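Local coordinates for protein HNH endonuclease (Geobacter metallireducens, PDB 4H9D) that probably nicks DNA as a manganese-dependent HNH endonuclease, a small metalloenzyme that also holds a zinc ion between four cysteines, at residues E18-L23 against M52-P57. Numbering follows the deposited sequence.
Sequences EKAREL and MDHLVP
His-54 NE2 is held by a hydrogen bond to Ser-64 OG, and beside that bond the methyl group of Ala-20 meets the ring at its edge, close to the ring plane, with Ala-20 CB 4.2 Å from His-54 NE2. A flat ring with a nitrogen at its rim suits the place, because the edge that bonds to the serine also lies against the methyl. The histidine ends the first strand of the ββα finger of the HNH family, in which strands 50-54 and 69-73 pair antiparallel and helix 74-82 follows; helix 10-24 packs on the face of the strand pair away from helix 74-82. Side chains alternate along the strand. Met-52 and His-54 both reach toward helix 10-24, whereas Asp-53 turns to the opposite face, where it touches helix 74-82 and its OD2 bonds to Tyr-40 OH. Asp-53 and His-54 probably correspond to the Asp-His of the HNH signature; the bound magnesium ion, about 13 Å from the His-54 side chain, is too far to be coordinated by it.

The closest contact is apolar. Selenomethionine Met-52 is extended through its first two torsions (chi1 175°, chi2 177°) and bends only at the last (chi3 70°), which carries CE to within 3.4 Å of Ala-20 CB. A long, unbranched, flexible chain suits this place, since it reaches from the strand to the helix and also touches Val-69 and Trp-29. Alanine suits the helix: its lone methyl rests on both the selenomethionine end and the imidazole edge, which lie side by side beneath it. One turn along, Leu-23 continues the apolar face onto Val-69 and Trp-28. The end of Met-52 also approaches the helix backbone, with its CE 3.9 Å and its SE 4.2 Å from Ala-20 O.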
loop_
_atom_site.group_PDB
_atom_site.type_symbol
_atom_site.label_atom_id
_atom_site.label_comp_id
_atom_site.label_asym_id
_atom_site.label_seq_id
_atom_site.Cartn_x
_atom_site.Cartn_y
_atom_site.Cartn_z
ATOM N N GLU A 18 -10.909 5.395 21.691
ATOM C CA GLU A 18 -11.298 4.917 23.002
ATOM C C GLU A 18 -12.805 4.772 23.043
ATOM O O GLU A 18 -13.321 3.756 23.498
ATOM C CB GLU A 18 -10.853 5.882 24.090
ATOM C CG GLU A 18 -9.452 5.639 24.611
ATOM C CD GLU A 18 -9.075 6.621 25.707
ATOM O OE1 GLU A 18 -9.810 6.701 26.722
ATOM O OE2 GLU A 18 -8.046 7.316 25.548
ATOM N N LYS A 19 -13.521 5.787 22.580
ATOM C CA LYS A 19 -14.972 5.712 22.551
ATOM C C LYS A 19 -15.369 4.518 21.677
ATOM O O LYS A 19 -16.392 3.880 21.912
ATOM C CB LYS A 19 -15.552 7.004 21.980
ATOM C CG LYS A 19 -15.292 8.225 22.853
ATOM C CD LYS A 19 -15.542 9.490 22.070
ATOM C CE LYS A 19 -16.926 9.465 21.452
ATOM N NZ LYS A 19 -16.951 10.176 20.144
ATOM N N ALA A 20 -14.554 4.210 20.669
ATOM C CA ALA A 20 -14.844 3.081 19.792
ATOM C C ALA A 20 -14.738 1.785 20.599
ATOM O O ALA A 20 -15.648 0.946 20.578
ATOM C CB ALA A 20 -13.871 3.053 18.630
ATOM N N ARG A 21 -13.625 1.632 21.312
ATOM C CA ARG A 21 -13.389 0.453 22.135
ATOM C C ARG A 21 -14.531 0.243 23.122
ATOM O O ARG A 21 -14.866 -0.881 23.479
ATOM C CB ARG A 21 -12.083 0.612 22.901
ATOM C CG ARG A 21 -10.837 0.375 22.070
ATOM C CD ARG A 21 -9.617 0.943 22.789
ATOM N NE ARG A 21 -9.747 0.850 24.246
ATOM C CZ ARG A 21 -9.025 1.559 25.114
ATOM N NH1 ARG A 21 -8.107 2.420 24.678
ATOM N NH2 ARG A 21 -9.240 1.427 26.420
ATOM N N GLU A 22 -15.125 1.337 23.566
ATOM C CA GLU A 22 -16.226 1.267 24.512
ATOM C C GLU A 22 -17.496 0.934 23.763
ATOM O O GLU A 22 -18.341 0.199 24.253
ATOM C CB GLU A 22 -16.402 2.616 25.208
ATOM C CG GLU A 22 -17.296 2.600 26.427
ATOM C CD GLU A 22 -16.587 2.040 27.649
ATOM O OE1 GLU A 22 -15.345 2.183 27.729
ATOM O OE2 GLU A 22 -17.267 1.476 28.533
ATOM N N LEU A 23 -17.632 1.488 22.566
ATOM C CA LEU A 23 -18.830 1.270 21.769
ATOM C C LEU A 23 -18.866 -0.152 21.272
ATOM O O LEU A 23 -19.934 -0.726 21.094
ATOM C CB LEU A 23 -18.875 2.254 20.590
ATOM C CG LEU A 23 -20.113 2.306 19.684
ATOM C CD1 LEU A 23 -21.366 2.574 20.489
ATOM C CD2 LEU A 23 -19.915 3.396 18.655
HETATM N N MSE A 52 -15.654 -3.699 13.313
HETATM C CA MSE A 52 -16.313 -2.415 13.353
HETATM C C MSE A 52 -15.611 -1.484 12.391
HETATM O O MSE A 52 -14.384 -1.381 12.401
HETATM C CB MSE A 52 -16.244 -1.828 14.743
HETATM C CG MSE A 52 -16.816 -0.448 14.812
HETATM SE SE MSE A 52 -16.780 0.179 16.616
HETATM C CE MSE A 52 -14.881 0.387 16.778
ATOM N N ASP A 53 -16.380 -0.819 11.541
ATOM C CA ASP A 53 -15.779 0.119 10.611
ATOM C C ASP A 53 -16.473 1.458 10.730
ATOM O O ASP A 53 -17.655 1.532 11.071
ATOM C CB ASP A 53 -15.870 -0.400 9.176
ATOM C CG ASP A 53 -15.115 0.477 8.183
ATOM O OD1 ASP A 53 -14.080 1.073 8.559
ATOM O OD2 ASP A 53 -15.547 0.553 7.013
ATOM N N HIS A 54 -15.718 2.525 10.498
ATOM C CA HIS A 54 -16.286 3.866 10.539
ATOM C C HIS A 54 -16.504 4.277 9.096
ATOM O O HIS A 54 -15.570 4.246 8.293
ATOM C CB HIS A 54 -15.333 4.849 11.190
ATOM C CG HIS A 54 -15.006 4.532 12.612
ATOM N ND1 HIS A 54 -14.134 3.526 12.967
ATOM C CD2 HIS A 54 -15.404 5.116 13.766
ATOM C CE1 HIS A 54 -14.004 3.508 14.282
ATOM N NE2 HIS A 54 -14.764 4.464 14.789
ATOM N N LEU A 55 -17.739 4.628 8.763
ATOM C CA LEU A 55 -18.056 5.051 7.409
ATOM C C LEU A 55 -17.068 6.152 7.079
ATOM O O LEU A 55 -16.344 6.084 6.085
ATOM C CB LEU A 55 -19.480 5.584 7.359
ATOM C CG LEU A 55 -20.552 4.513 7.452
ATOM C CD1 LEU A 55 -21.892 5.179 7.587
ATOM C CD2 LEU A 55 -20.495 3.635 6.216
ATOM N N VAL A 56 -17.047 7.150 7.954
ATOM C CA VAL A 56 -16.144 8.283 7.866
ATOM C C VAL A 56 -14.968 7.956 8.778
ATOM O O VAL A 56 -15.110 7.961 9.997
ATOM C CB VAL A 56 -16.820 9.539 8.389
ATOM C CG1 VAL A 56 -15.833 10.671 8.436
ATOM C CG2 VAL A 56 -17.996 9.873 7.511
ATOM N N PRO A 57 -13.796 7.658 8.200
ATOM C CA PRO A 57 -12.598 7.326 8.976
ATOM C C PRO A 57 -12.327 8.320 10.091
ATOM O O PRO A 57 -12.644 9.500 9.971
ATOM C CB PRO A 57 -11.496 7.333 7.926
ATOM C CG PRO A 57 -12.182 6.863 6.710
ATOM C CD PRO A 57 -13.510 7.606 6.754
#